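Local coordinates for protein 4-oxalocrotonate decarboxylase NahK (PDB 5D2K) that catalyses the metal-assisted decarboxylation of 4-oxalocrotonate, (3E)-2-oxohex-3-enedioate, to 2-oxopent-4-enoate and carbon dioxide during naphthalene breakdown, at residues P111-E116 / V246-G251; V192-N197 / G241-V246; D252-R257 / V264-I269; T145-D150 / A168-F173. The protein carries 1 engineered substitution. All blocks are in the same frame, centred on the assembly; numbering follows the deposited sequence. Where two conformers were deposited one is given.

Interaction 1. Residues P111-E116 / V246-G251. With MG (magnesium ion), chain C; OOG (2-oxoadipic acid), chain D.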
loop_
_atom_site.group_PDB
_atom_site.type_symbol
_atom_site.label_atom_id
_atom_site.label_comp_id
_atom_site.label_asym_id
_atom_site.label_seq_id
_atom_site.Cartn_x
_atom_site.Cartn_y
_atom_site.Cartn_z
ATOM N N PRO A 111 -7.992 -9.304 -7.617
ATOM C CA PRO A 111 -6.768 -8.507 -7.499
ATOM C C PRO A 111 -6.487 -7.566 -8.663
ATOM O O PRO A 111 -6.885 -7.812 -9.806
ATOM C CB PRO A 111 -5.671 -9.574 -7.421
ATOM C CG PRO A 111 -6.227 -10.716 -8.218
ATOM C CD PRO A 111 -7.688 -10.728 -7.848
ATOM N N LYS A 112 -5.801 -6.477 -8.324
ATOM C CA LYS A 112 -5.316 -5.494 -9.283
ATOM C C LYS A 112 -3.858 -5.197 -8.973
ATOM O O LYS A 112 -3.435 -5.347 -7.825
ATOM C CB LYS A 112 -6.106 -4.186 -9.209
ATOM C CG LYS A 112 -7.602 -4.290 -9.437
ATOM C CD LYS A 112 -8.221 -2.896 -9.330
ATOM C CE LYS A 112 -9.741 -2.952 -9.336
ATOM N NZ LYS A 112 -10.261 -3.507 -10.610
ATOM N N ILE A 113 -3.102 -4.751 -9.973
ATOM C CA ILE A 113 -1.726 -4.324 -9.717
ATOM C C ILE A 113 -1.554 -2.823 -9.906
ATOM O O ILE A 113 -2.248 -2.205 -10.712
ATOM C CB ILE A 113 -0.687 -5.044 -10.601
ATOM C CG1 ILE A 113 -0.993 -4.845 -12.089
ATOM C CG2 ILE A 113 -0.599 -6.523 -10.238
ATOM C CD1 ILE A 113 0.206 -5.137 -12.973
ATOM N N GLU A 114 -0.613 -2.273 -9.142
ATOM C CA GLU A 114 -0.231 -0.855 -9.172
ATOM C C GLU A 114 1.281 -0.748 -9.280
ATOM O O GLU A 114 2.009 -1.490 -8.618
ATOM C CB GLU A 114 -0.669 -0.121 -7.886
ATOM C CG GLU A 114 -2.109 -0.291 -7.468
ATOM C CD GLU A 114 -2.426 0.372 -6.124
ATOM O OE1 GLU A 114 -1.669 0.200 -5.142
ATOM O OE2 GLU A 114 -3.458 1.052 -6.042
ATOM N N ALA A 115 1.775 0.195 -10.078
ATOM C CA ALA A 115 3.215 0.450 -10.104
ATOM C C ALA A 115 3.605 1.545 -9.118
ATOM O O ALA A 115 3.004 2.618 -9.102
ATOM C CB ALA A 115 3.659 0.827 -11.508
ATOM N N GLU A 116 4.605 1.266 -8.281
ATOM C CA GLU A 116 5.015 2.216 -7.236
ATOM C C GLU A 116 6.524 2.322 -7.118
ATOM O O GLU A 116 7.265 1.506 -7.669
ATOM C CB GLU A 116 4.430 1.814 -5.865
ATOM C CG GLU A 116 2.956 1.416 -5.941
ATOM C CD GLU A 116 2.194 1.466 -4.634
ATOM O OE1 GLU A 116 2.688 2.013 -3.628
ATOM O OE2 GLU A 116 1.052 0.974 -4.634
ATOM N N VAL A 246 -4.693 -2.092 -12.332
ATOM C CA VAL A 246 -5.101 -2.923 -13.466
ATOM C C VAL A 246 -5.423 -4.338 -12.988
ATOM O O VAL A 246 -4.623 -4.950 -12.291
ATOM C CB VAL A 246 -3.994 -2.965 -14.522
ATOM C CG1 VAL A 246 -4.273 -4.017 -15.589
ATOM C CG2 VAL A 246 -3.797 -1.570 -15.142
ATOM N N PRO A 247 -6.599 -4.870 -13.362
ATOM C CA PRO A 247 -6.947 -6.221 -12.904
ATOM C C PRO A 247 -6.000 -7.304 -13.458
ATOM O O PRO A 247 -5.459 -7.181 -14.568
ATOM C CB PRO A 247 -8.379 -6.413 -13.423
ATOM C CG PRO A 247 -8.526 -5.441 -14.535
ATOM C CD PRO A 247 -7.636 -4.275 -14.225
ATOM N N VAL A 248 -5.756 -8.331 -12.648
ATOM C CA VAL A 248 -4.950 -9.472 -13.075
ATOM C C VAL A 248 -5.702 -10.762 -12.769
ATOM O O VAL A 248 -6.555 -10.805 -11.872
ATOM C CB VAL A 248 -3.558 -9.501 -12.399
ATOM C CG1 VAL A 248 -2.662 -8.408 -12.990
ATOM C CG2 VAL A 248 -3.694 -9.372 -10.881
ATOM N N ALA A 249 -5.378 -11.805 -13.524
ATOM C CA ALA A 249 -6.091 -13.074 -13.449
ATOM C C ALA A 249 -5.156 -14.214 -13.845
ATOM O O ALA A 249 -4.097 -13.972 -14.437
ATOM C CB ALA A 249 -7.327 -13.034 -14.362
ATOM N N PRO A 250 -5.531 -15.466 -13.514
ATOM C CA PRO A 250 -4.662 -16.590 -13.883
ATOM C C PRO A 250 -4.262 -16.576 -15.352
ATOM O O PRO A 250 -5.109 -16.338 -16.221
ATOM C CB PRO A 250 -5.528 -17.813 -13.561
ATOM C CG PRO A 250 -6.373 -17.358 -12.419
ATOM C CD PRO A 250 -6.700 -15.916 -12.736
ATOM N N GLY A 251 -2.982 -16.799 -15.617
ATOM C CA GLY A 251 -2.467 -16.782 -16.975
ATOM C C GLY A 251 -1.800 -15.477 -17.382
ATOM O O GLY A 251 -1.044 -15.438 -18.356
HETATM MG MG MG C . -0.596 0.915 -3.481
HETATM C C2 OOG D . -6.708 1.185 -1.674
HETATM C C3 OOG D . -5.210 0.996 -1.845
HETATM C C4 OOG D . -4.559 2.272 -2.336
HETATM C C6 OOG D . -2.439 3.039 -3.647
HETATM O O4 OOG D . -1.247 2.839 -3.978
HETATM O O3 OOG D . -3.067 4.039 -4.077
HETATM C C5 OOG D . -3.118 2.046 -2.736
HETATM C C1 OOG D . -7.438 0.690 -2.907
HETATM O O1 OOG D . -8.243 -0.284 -2.834
HETATM O O2 OOG D . -7.242 1.265 -4.010
HETATM O O5 OOG D . -2.472 1.095 -2.354
HETATM O O HOH W 1 0.545 1.794 -1.967
#

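Interaction 2. Residues V192-N197 / G241-V246. With OOG (2-oxoadipic acid), chain D.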
loop_
_atom_site.group_PDB
_atom_site.type_symbol
_atom_site.label_atom_id
_atom_site.label_comp_id
_atom_site.label_asym_id
_atom_site.label_seq_id
_atom_site.Cartn_x
_atom_site.Cartn_y
_atom_site.Cartn_z
ATOM N N VAL A 192 7.485 5.431 -15.370
ATOM C CA VAL A 192 7.095 4.052 -15.121
ATOM C C VAL A 192 6.112 3.577 -16.195
ATOM O O VAL A 192 5.135 4.259 -16.480
ATOM C CB VAL A 192 6.472 3.917 -13.720
ATOM C CG1 VAL A 192 6.217 2.484 -13.398
ATOM C CG2 VAL A 192 7.390 4.529 -12.662
ATOM N N VAL A 193 6.382 2.415 -16.794
ATOM C CA VAL A 193 5.526 1.878 -17.847
ATOM C C VAL A 193 5.066 0.481 -17.462
ATOM O O VAL A 193 5.897 -0.419 -17.330
ATOM C CB VAL A 193 6.264 1.815 -19.202
ATOM C CG1 VAL A 193 5.359 1.217 -20.286
ATOM C CG2 VAL A 193 6.754 3.199 -19.615
ATOM N N MET A 194 3.754 0.307 -17.305
ATOM C CA MET A 194 3.166 -0.985 -16.940
ATOM C C MET A 194 2.719 -1.731 -18.189
ATOM O O MET A 194 1.908 -1.218 -18.970
ATOM C CB MET A 194 1.984 -0.794 -15.992
ATOM C CG MET A 194 1.257 -2.085 -15.587
ATOM S SD MET A 194 -0.302 -1.756 -14.722
ATOM C CE MET A 194 0.277 -1.029 -13.189
ATOM N N GLU A 195 3.255 -2.933 -18.371
ATOM C CA GLU A 195 2.851 -3.812 -19.468
ATOM C C GLU A 195 2.105 -5.022 -18.913
ATOM O O GLU A 195 2.481 -5.571 -17.884
ATOM C CB GLU A 195 4.068 -4.259 -20.277
ATOM C CG GLU A 195 4.860 -3.094 -20.883
ATOM C CD GLU A 195 6.100 -3.535 -21.638
ATOM O OE1 GLU A 195 6.430 -4.740 -21.615
ATOM O OE2 GLU A 195 6.757 -2.669 -22.263
ATOM N N LYS A 196 1.039 -5.426 -19.593
ATOM C CA LYS A 196 0.304 -6.634 -19.217
ATOM C C LYS A 196 0.144 -7.472 -20.467
ATOM O O LYS A 196 -0.290 -6.963 -21.505
ATOM C CB LYS A 196 -1.054 -6.298 -18.602
ATOM C CG LYS A 196 -1.985 -7.501 -18.364
ATOM C CD LYS A 196 -3.309 -7.027 -17.764
ATOM C CE LYS A 196 -4.360 -8.116 -17.685
ATOM N NZ LYS A 196 -5.671 -7.518 -17.296
ATOM N N ASN A 197 0.526 -8.742 -20.374
ATOM C CA ASN A 197 0.404 -9.661 -21.502
ATOM C C ASN A 197 1.015 -9.068 -22.772
ATOM O O ASN A 197 0.444 -9.147 -23.864
ATOM C CB ASN A 197 -1.070 -10.038 -21.698
ATOM C CG ASN A 197 -1.616 -10.846 -20.525
ATOM O OD1 ASN A 197 -0.851 -11.501 -19.817
ATOM N ND2 ASN A 197 -2.933 -10.797 -20.308
ATOM N N GLY A 241 0.442 4.255 -5.612
ATOM C CA GLY A 241 0.254 3.881 -7.004
ATOM C C GLY A 241 0.445 5.088 -7.891
ATOM O O GLY A 241 -0.204 6.128 -7.707
ATOM N N ILE A 242 1.351 4.957 -8.849
ATOM C CA ILE A 242 1.653 6.058 -9.748
ATOM C C ILE A 242 0.541 6.158 -10.793
ATOM O O ILE A 242 0.171 7.254 -11.225
ATOM C CB ILE A 242 3.048 5.879 -10.371
ATOM C CG1 ILE A 242 4.113 6.141 -9.294
ATOM C CG2 ILE A 242 3.261 6.844 -11.533
ATOM C CD1 ILE A 242 5.517 5.651 -9.614
ATOM N N THR A 243 -0.037 5.017 -11.148
ATOM C CA THR A 243 -1.112 4.979 -12.136
ATOM C C THR A 243 -2.345 4.296 -11.582
ATOM O O THR A 243 -2.333 3.770 -10.469
ATOM C CB THR A 243 -0.702 4.218 -13.404
ATOM O OG1 THR A 243 -0.706 2.812 -13.133
ATOM C CG2 THR A 243 0.673 4.636 -13.879
ATOM N N ALA A 244 -3.404 4.268 -12.385
ATOM C CA ALA A 244 -4.569 3.476 -12.054
ATOM C C ALA A 244 -4.182 2.002 -11.960
ATOM O O ALA A 244 -3.289 1.527 -12.664
ATOM C CB ALA A 244 -5.667 3.678 -13.088
ATOM N N ALA A 245 -4.864 1.295 -11.078
ATOM C CA ALA A 245 -4.656 -0.133 -10.883
ATOM C C ALA A 245 -5.297 -0.949 -12.016
ATOM O O ALA A 245 -6.307 -0.540 -12.597
ATOM C CB ALA A 245 -5.210 -0.546 -9.536
ATOM N N VAL A 246 -4.693 -2.092 -12.332
ATOM C CA VAL A 246 -5.101 -2.923 -13.466
ATOM C C VAL A 246 -5.423 -4.338 -12.988
ATOM O O VAL A 246 -4.623 -4.950 -12.291
ATOM C CB VAL A 246 -3.994 -2.965 -14.522
ATOM C CG1 VAL A 246 -4.273 -4.017 -15.589
ATOM C CG2 VAL A 246 -3.797 -1.570 -15.142
HETATM C C2 OOG D . -6.708 1.185 -1.674
HETATM C C3 OOG D . -5.210 0.996 -1.845
HETATM C C4 OOG D . -4.559 2.272 -2.336
HETATM C C6 OOG D . -2.439 3.039 -3.647
HETATM O O4 OOG D . -1.247 2.839 -3.978
HETATM O O3 OOG D . -3.067 4.039 -4.077
HETATM C C5 OOG D . -3.118 2.046 -2.736
HETATM C C1 OOG D . -7.438 0.690 -2.907
HETATM O O1 OOG D . -8.243 -0.284 -2.834
HETATM O O2 OOG D . -7.242 1.265 -4.010
HETATM O O5 OOG D . -2.472 1.095 -2.354
#

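Interaction 3. Residues D252-R257 / V264-I269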
loop_
_atom_site.group_PDB
_atom_site.type_symbol
_atom_site.label_atom_id
_atom_site.label_comp_id
_atom_site.label_asym_id
_atom_site.label_seq_id
_atom_site.Cartn_x
_atom_site.Cartn_y
_atom_site.Cartn_z
ATOM N N ASP A 252 -2.081 -14.400 -16.651
ATOM C CA ASP A 252 -1.485 -13.102 -16.983
ATOM C C ASP A 252 0.000 -13.018 -16.624
ATOM O O ASP A 252 0.456 -13.614 -15.646
ATOM C CB ASP A 252 -2.215 -11.955 -16.266
ATOM C CG ASP A 252 -3.611 -11.709 -16.796
ATOM O OD1 ASP A 252 -3.914 -12.123 -17.943
ATOM O OD2 ASP A 252 -4.415 -11.091 -16.064
ATOM N N ASN A 253 0.749 -12.259 -17.411
ATOM C CA ASN A 253 2.097 -11.872 -17.028
ATOM C C ASN A 253 2.183 -10.360 -17.072
ATOM O O ASN A 253 1.522 -9.708 -17.877
ATOM C CB ASN A 253 3.153 -12.505 -17.929
ATOM C CG ASN A 253 3.064 -12.024 -19.347
ATOM O OD1 ASN A 253 3.679 -11.018 -19.715
ATOM N ND2 ASN A 253 2.299 -12.741 -20.166
ATOM N N ILE A 254 2.967 -9.794 -16.171
ATOM C CA ILE A 254 3.149 -8.354 -16.170
ATOM C C ILE A 254 4.624 -8.003 -16.111
ATOM O O ILE A 254 5.448 -8.761 -15.584
ATOM C CB ILE A 254 2.369 -7.685 -14.996
ATOM C CG1 ILE A 254 2.910 -8.116 -13.625
ATOM C CG2 ILE A 254 0.872 -7.983 -15.103
ATOM C CD1 ILE A 254 3.831 -7.101 -12.982
ATOM N N THR A 255 4.957 -6.858 -16.695
ATOM C CA THR A 255 6.284 -6.290 -16.583
ATOM C C THR A 255 6.132 -4.798 -16.397
ATOM O O THR A 255 5.483 -4.135 -17.207
ATOM C CB THR A 255 7.146 -6.556 -17.825
ATOM O OG1 THR A 255 7.371 -7.964 -17.969
ATOM C CG2 THR A 255 8.487 -5.838 -17.709
ATOM N N VAL A 256 6.719 -4.261 -15.337
ATOM C CA VAL A 256 6.703 -2.814 -15.148
ATOM C C VAL A 256 8.119 -2.267 -15.305
ATOM O O VAL A 256 9.038 -2.661 -14.586
ATOM C CB VAL A 256 6.131 -2.422 -13.783
ATOM C CG1 VAL A 256 6.131 -0.914 -13.649
ATOM C CG2 VAL A 256 4.709 -2.968 -13.611
ATOM N N ARG A 257 8.300 -1.365 -16.264
ATOM C CA ARG A 257 9.617 -0.829 -16.571
ATOM C C ARG A 257 9.809 0.501 -15.870
ATOM O O ARG A 257 8.945 1.384 -15.935
ATOM C CB ARG A 257 9.798 -0.664 -18.084
ATOM C CG ARG A 257 9.488 -1.936 -18.862
ATOM C CD ARG A 257 9.731 -1.763 -20.351
ATOM N NE ARG A 257 9.293 -2.961 -21.059
ATOM C CZ ARG A 257 9.998 -4.084 -21.118
ATOM N NH1 ARG A 257 11.184 -4.160 -20.530
ATOM N NH2 ARG A 257 9.515 -5.133 -21.767
ATOM N N VAL A 264 10.346 -4.782 -13.150
ATOM C CA VAL A 264 9.760 -5.718 -12.194
ATOM C C VAL A 264 8.757 -6.588 -12.935
ATOM O O VAL A 264 7.919 -6.068 -13.672
ATOM C CB VAL A 264 9.044 -4.980 -11.035
ATOM C CG1 VAL A 264 8.471 -5.973 -10.026
ATOM C CG2 VAL A 264 9.991 -3.994 -10.360
ATOM N N SER A 265 8.824 -7.907 -12.765
ATOM C CA SER A 265 7.940 -8.818 -13.495
ATOM C C SER A 265 7.277 -9.814 -12.555
ATOM O O SER A 265 7.799 -10.091 -11.473
ATOM C CB SER A 265 8.710 -9.588 -14.577
ATOM O OG SER A 265 9.258 -8.736 -15.565
ATOM N N ALA A 266 6.154 -10.371 -12.987
ATOM C CA ALA A 266 5.475 -11.424 -12.247
ATOM C C ALA A 266 4.519 -12.141 -13.170
ATOM O O ALA A 266 4.118 -11.598 -14.210
ATOM C CB ALA A 266 4.731 -10.864 -11.044
ATOM N N ARG A 267 4.170 -13.366 -12.809
ATOM C CA ARG A 267 3.107 -14.041 -13.525
ATOM C C ARG A 267 2.097 -14.585 -12.540
ATOM O O ARG A 267 2.391 -14.763 -11.355
ATOM C CB ARG A 267 3.652 -15.147 -14.431
ATOM C CG ARG A 267 4.337 -16.295 -13.745
ATOM C CD ARG A 267 4.586 -17.388 -14.793
ATOM N NE ARG A 267 5.256 -18.560 -14.244
ATOM C CZ ARG A 267 4.638 -19.691 -13.925
ATOM N NH1 ARG A 267 5.333 -20.704 -13.431
ATOM N NH2 ARG A 267 3.333 -19.810 -14.093
ATOM N N PHE A 268 0.893 -14.814 -13.044
ATOM C CA PHE A 268 -0.239 -15.185 -12.208
ATOM C C PHE A 268 -0.816 -16.531 -12.605
ATOM O O PHE A 268 -0.896 -16.856 -13.788
ATOM C CB PHE A 268 -1.306 -14.089 -12.280
ATOM C CG PHE A 268 -0.822 -12.767 -11.756
ATOM C CD1 PHE A 268 -0.100 -11.896 -12.570
ATOM C CD2 PHE A 268 -1.044 -12.417 -10.438
ATOM C CE1 PHE A 268 0.377 -10.686 -12.074
ATOM C CE2 PHE A 268 -0.578 -11.210 -9.933
ATOM C CZ PHE A 268 0.129 -10.350 -10.744
ATOM N N ILE A 269 -1.194 -17.324 -11.610
ATOM C CA ILE A 269 -1.855 -18.606 -11.869
ATOM C C ILE A 269 -3.096 -18.725 -11.002
ATOM O O ILE A 269 -3.358 -17.857 -10.168
ATOM C CB ILE A 269 -0.931 -19.811 -11.599
ATOM C CG1 ILE A 269 -0.484 -19.828 -10.137
ATOM C CG2 ILE A 269 0.262 -19.795 -12.533
ATOM C CD1 ILE A 269 0.275 -21.077 -9.756
ATOM O OXT ILE A 269 -3.876 -19.673 -11.118
#

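Interaction 4. Residues T145-D150 / A168-F173. With MG (magnesium ion), chain C; OOG (2-oxoadipic acid), chain D.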
loop_
_atom_site.group_PDB
_atom_site.type_symbol
_atom_site.label_atom_id
_atom_site.label_comp_id
_atom_site.label_asym_id
_atom_site.label_seq_id
_atom_site.Cartn_x
_atom_site.Cartn_y
_atom_site.Cartn_z
ATOM N N THR A 145 8.701 -1.249 -7.076
ATOM C CA THR A 145 7.774 -2.159 -6.407
ATOM C C THR A 145 6.408 -2.142 -7.078
ATOM O O THR A 145 5.836 -1.072 -7.297
ATOM C CB THR A 145 7.574 -1.782 -4.916
ATOM O OG1 THR A 145 8.840 -1.665 -4.261
ATOM C CG2 THR A 145 6.734 -2.830 -4.181
ATOM N N VAL A 146 5.880 -3.326 -7.382
ATOM C CA VAL A 146 4.519 -3.463 -7.880
ATOM C C VAL A 146 3.631 -3.973 -6.753
ATOM O O VAL A 146 3.931 -5.016 -6.161
ATOM C CB VAL A 146 4.455 -4.439 -9.080
ATOM C CG1 VAL A 146 3.004 -4.656 -9.541
ATOM C CG2 VAL A 146 5.283 -3.895 -10.233
ATOM N N GLU A 147 2.576 -3.237 -6.409
ATOM C CA GLU A 147 1.646 -3.737 -5.405
ATOM C C GLU A 147 0.556 -4.560 -6.050
ATOM O O GLU A 147 0.102 -4.243 -7.135
ATOM C CB GLU A 147 0.986 -2.610 -4.602
ATOM C CG GLU A 147 0.440 -3.154 -3.269
ATOM C CD GLU A 147 -0.184 -2.116 -2.342
ATOM O OE1 GLU A 147 -0.334 -0.938 -2.728
ATOM O OE2 GLU A 147 -0.543 -2.507 -1.209
ATOM N N VAL A 148 0.144 -5.622 -5.367
ATOM C CA VAL A 148 -1.109 -6.295 -5.688
ATOM C C VAL A 148 -2.104 -5.878 -4.627
ATOM O O VAL A 148 -1.914 -6.204 -3.449
ATOM C CB VAL A 148 -0.976 -7.825 -5.721
ATOM C CG1 VAL A 148 -2.306 -8.452 -6.183
ATOM C CG2 VAL A 148 0.163 -8.246 -6.642
ATOM N N ILE A 149 -3.139 -5.139 -5.023
ATOM C CA ILE A 149 -4.186 -4.773 -4.074
ATOM C C ILE A 149 -5.410 -5.633 -4.301
ATOM O O ILE A 149 -5.644 -6.128 -5.405
ATOM C CB ILE A 149 -4.571 -3.286 -4.153
ATOM C CG1 ILE A 149 -4.932 -2.887 -5.582
ATOM C CG2 ILE A 149 -3.454 -2.414 -3.562
ATOM C CD1 ILE A 149 -5.579 -1.494 -5.672
ATOM N N ASP A 150 -6.171 -5.834 -3.236
ATOM C CA ASP A 150 -7.271 -6.790 -3.277
ATOM C C ASP A 150 -8.239 -6.478 -2.151
ATOM O O ASP A 150 -8.209 -7.107 -1.088
ATOM C CB ASP A 150 -6.720 -8.223 -3.172
ATOM C CG ASP A 150 -7.746 -9.281 -3.522
ATOM O OD1 ASP A 150 -8.603 -9.011 -4.381
ATOM O OD2 ASP A 150 -7.689 -10.387 -2.944
ATOM N N ALA A 168 -6.114 -0.899 3.964
ATOM C CA ALA A 168 -5.918 -0.256 2.662
ATOM C C ALA A 168 -5.756 -1.275 1.521
ATOM O O ALA A 168 -4.987 -1.055 0.594
ATOM C CB ALA A 168 -4.717 0.685 2.720
ATOM N N SER A 169 -6.509 -2.375 1.598
ATOM C CA SER A 169 -6.597 -3.372 0.516
ATOM C C SER A 169 -5.286 -4.126 0.252
ATOM O O SER A 169 -5.124 -4.761 -0.793
ATOM C CB SER A 169 -7.069 -2.710 -0.788
ATOM O OG SER A 169 -8.250 -1.935 -0.586
ATOM N N SER A 170 -4.357 -4.080 1.198
ATOM C CA SER A 170 -3.052 -4.691 0.974
ATOM C C SER A 170 -3.139 -6.210 0.901
ATOM O O SER A 170 -3.937 -6.829 1.616
ATOM C CB SER A 170 -2.087 -4.294 2.090
ATOM O OG SER A 170 -1.981 -2.883 2.205
ATOM N N THR A 171 -2.301 -6.823 0.067
ATOM C CA THR A 171 -2.253 -8.284 0.055
ATOM C C THR A 171 -0.936 -8.877 -0.488
ATOM O O THR A 171 -0.460 -9.872 0.061
ATOM C CB THR A 171 -3.483 -8.869 -0.727
ATOM O OG1 THR A 171 -3.799 -10.174 -0.225
ATOM C CG2 THR A 171 -3.260 -8.932 -2.246
ATOM N N ARG A 172 -0.342 -8.281 -1.533
ATOM C CA ARG A 172 0.977 -8.718 -2.012
ATOM C C ARG A 172 1.779 -7.528 -2.494
ATOM O O ARG A 172 1.207 -6.502 -2.851
ATOM C CB ARG A 172 0.886 -9.717 -3.176
ATOM C CG ARG A 172 0.065 -10.993 -2.915
ATOM C CD ARG A 172 0.809 -12.009 -2.052
ATOM N NE ARG A 172 0.013 -13.238 -1.913
ATOM C CZ ARG A 172 -0.866 -13.462 -0.942
ATOM N NH1 ARG A 172 -1.075 -12.556 0.009
ATOM N NH2 ARG A 172 -1.549 -14.604 -0.925
ATOM N N PHE A 173 3.100 -7.677 -2.514
ATOM C CA PHE A 173 3.938 -6.693 -3.192
ATOM C C PHE A 173 5.148 -7.396 -3.787
ATOM O O PHE A 173 5.652 -8.375 -3.237
ATOM C CB PHE A 173 4.350 -5.550 -2.245
ATOM C CG PHE A 173 5.287 -5.956 -1.137
ATOM C CD1 PHE A 173 4.800 -6.444 0.075
ATOM C CD2 PHE A 173 6.662 -5.829 -1.295
ATOM C CE1 PHE A 173 5.675 -6.810 1.095
ATOM C CE2 PHE A 173 7.538 -6.190 -0.284
ATOM C CZ PHE A 173 7.053 -6.682 0.915
HETATM MG MG MG C . -0.596 0.915 -3.481
HETATM C C2 OOG D . -6.708 1.185 -1.674
HETATM C C3 OOG D . -5.210 0.996 -1.845
HETATM C C4 OOG D . -4.559 2.272 -2.336
HETATM C C6 OOG D . -2.439 3.039 -3.647
HETATM O O4 OOG D . -1.247 2.839 -3.978
HETATM O O3 OOG D . -3.067 4.039 -4.077
HETATM C C5 OOG D . -3.118 2.046 -2.736
HETATM C C1 OOG D . -7.438 0.690 -2.907
HETATM O O1 OOG D . -8.243 -0.284 -2.834
HETATM O O2 OOG D . -7.242 1.265 -4.010
HETATM O O5 OOG D . -2.472 1.095 -2.354
HETATM O O HOH W 2 -0.117 -5.114 -0.643
HETATM O O HOH W 3 -6.564 -10.495 -0.474
HETATM O O HOH W 1 0.545 1.794 -1.967
#

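Interaction 1. Residues P111-E116 / V246-G251
Val248 divides its two methyls between Pro111 and Ile113. CG1, anti to the carbonyl carbon (chi1 -73°), meets Ile113 CG2 at 3.9 Å, the two side chains crossing nearly at a right angle. The other branch, CG2, reaches the proline ring at Pro111 CG, also 3.9 Å away. Ile113 CG1 lies 3.6 Å from Val246 O, the carbonyl that accepts the Ile113 backbone N at 2.8 Å. Val246 N returns a bond to Ile113 O (2.9 Å), and Val248 N adds one to Pro111 O (3.1 Å). Ile113 and Val246 share one face of this antiparallel pairing. On the other, the Lys112 chain passes over Pro247 while its ammonium makes a cation-pi contact with Phe156. Farther along that same face the strand turns polar: Glu114 OE1 and Glu116 OE2 bind magnesium at 2.1 and 2.0 Å, and Lys77 holds Glu114 OE2. A strand with an apolar face and an acidic, metal-binding one is the core of the active site in this hydratase/decarboxylase of the fumarylacetoacetate hydrolase clan.

Interaction 2. Residues V192-N197 / G241-V246
Met194 and Val246 bury the most surface here, and their side chains lie alongside each other, pointing in opposite directions. With CG anti to the backbone N (chi1 178°), the methionine extends straight off its strand and brings SD to 3.5 Å from Val246 CG2. A bend at the last torsion (chi3 -68°) then turns the methyl aside, so that CE stops 4.0 Å from Thr243 OG1. Val246 uses its second branch as well: CG1 touches the extended chain of Lys196 at CD, 3.8 Å away, while the lysine NZ goes on to a hydrogen bond with Pro247 O. The two backbones run almost the same way, 4° apart, yet even their nearest alpha carbons, those of Val192 and Ile242, are 7.9 Å from each other. This is therefore packing through side chains, not strand pairing: a strand of the five-stranded sheet lies against the loop that leads from strand 236-238 into strand 246-247, both of the neighbouring, larger sheet, and thus helps form the buried interior between the two sheets. Val192, third in buried surface, serves the other end. In one of its two conformers CG2 meets Ile242 CD1 at 3.7 Å, the side chains crossing roughly at right angles. Just before Ile242 the loop reaches the ligand, where Gly241 N donates to O4 of 2-oxoadipate at 2.7 Å through a bent bond.

Interaction 3. Residues D252-R257 / V264-I269
Ile254 rises from its strand between Ala266 and Phe268 on the paired strand, and its branches part at CB. Ile254 CG2 takes the side of the aromatic ring, 4.1 Å from Phe268 CE1. Ile254 CG1, held between the backbone N and the carbonyl carbon (chi1 65°), approaches the same ring at its edge and in its plane, 3.9 Å from Phe268 CE1, while also lying 3.7 Å from Ala266 O. An unusual second torsion (chi2 100°) then swings Ile254 CD1 over to the other strand, 4.0 Å from Ala266 N. Cutting this side chain back to an alanine would probably leave the ring edge of Phe268 without its aliphatic neighbour and open a gap toward Ile113, which packs on both. The ring's other in-plane neighbour is Asp252 O, 3.6 Å from Phe268 CD1; the same carbonyl accepts Phe268 N at 2.9 Å, so one oxygen faces both the amide and the ring edge. Farther along, Ile254 exchanges backbone bonds with Ala266, and Val256 with Val264, the bond from Val256 N to Val264 O measuring 2.7 Å. On the reverse, more exposed face the hydroxyls Thr255 OG1 and Ser265 OG, the latter in one of two conformers, are hydrogen-bonded at 3.2 Å. Two neighbouring strands joined by a short turn and running 172° apart form a regular antiparallel beta hairpin, here two inner strands of the five-stranded sheet.

Interaction 4. Residues T145-D150 / A168-F173
Part of the metal site in the larger sheet forms where strand 139-149 pairs antiparallel with strand 170-175. On one face Val148 CB lies 3.7 Å from Arg172 CB, the side chains crossing at a slant. Val148 N donates to Arg172 O from well above the carbonyl plane, while Arg172 N meets a lone pair of Val148 O. On the other face Glu147, CG anti to its backbone N (chi1 -159°), passes Arg172 O and binds magnesium through OE1 at 2.0 Å. Its OE2 accepts a bond from a water shared with Thr171 N and Arg172 O, and salt-bridges Lys69. Asp150 N holds Ser169 O at 2.9 Å, and Ser169 OG donates to 2-oxoadipate O1 at 2.8 Å. Ile149 places CD1 3.6 Å from O2 of that carboxylate and CG2 3.8 Å from the keto O5. With an alanine here, O2 and O5 would probably lose their aliphatic neighbour, opening a gap beside the ligand. Magnesium, chelated by O4 and O5, should polarise the ketone, consistent with metal-assisted decarboxylation.

Overall arrangement
Interactions 1 and 4 build the metal site together: their centres lie 9 Å apart, backbone bonds between 111-116 and 145-150 join the strands, and Glu114, Glu116 and Glu147 converge on one magnesium. Interaction 2 shares Val246 with interaction 1, 8 Å away centre to centre, and supplies Gly241 to the ligand end that chelates the metal, while Ser169 of interaction 4 holds the far carboxylate. Interaction 3 backs this assembly from the second sheet. Ile254 CG2 meets Ile113 CD1 at 3.6 Å, Val256 CG2 meets Val146 CG2 at 3.5 Å, and strand 253-258 pairs with strand 191-196. The distance from the Val256 side chain to the bound magnesium is about 12 Å.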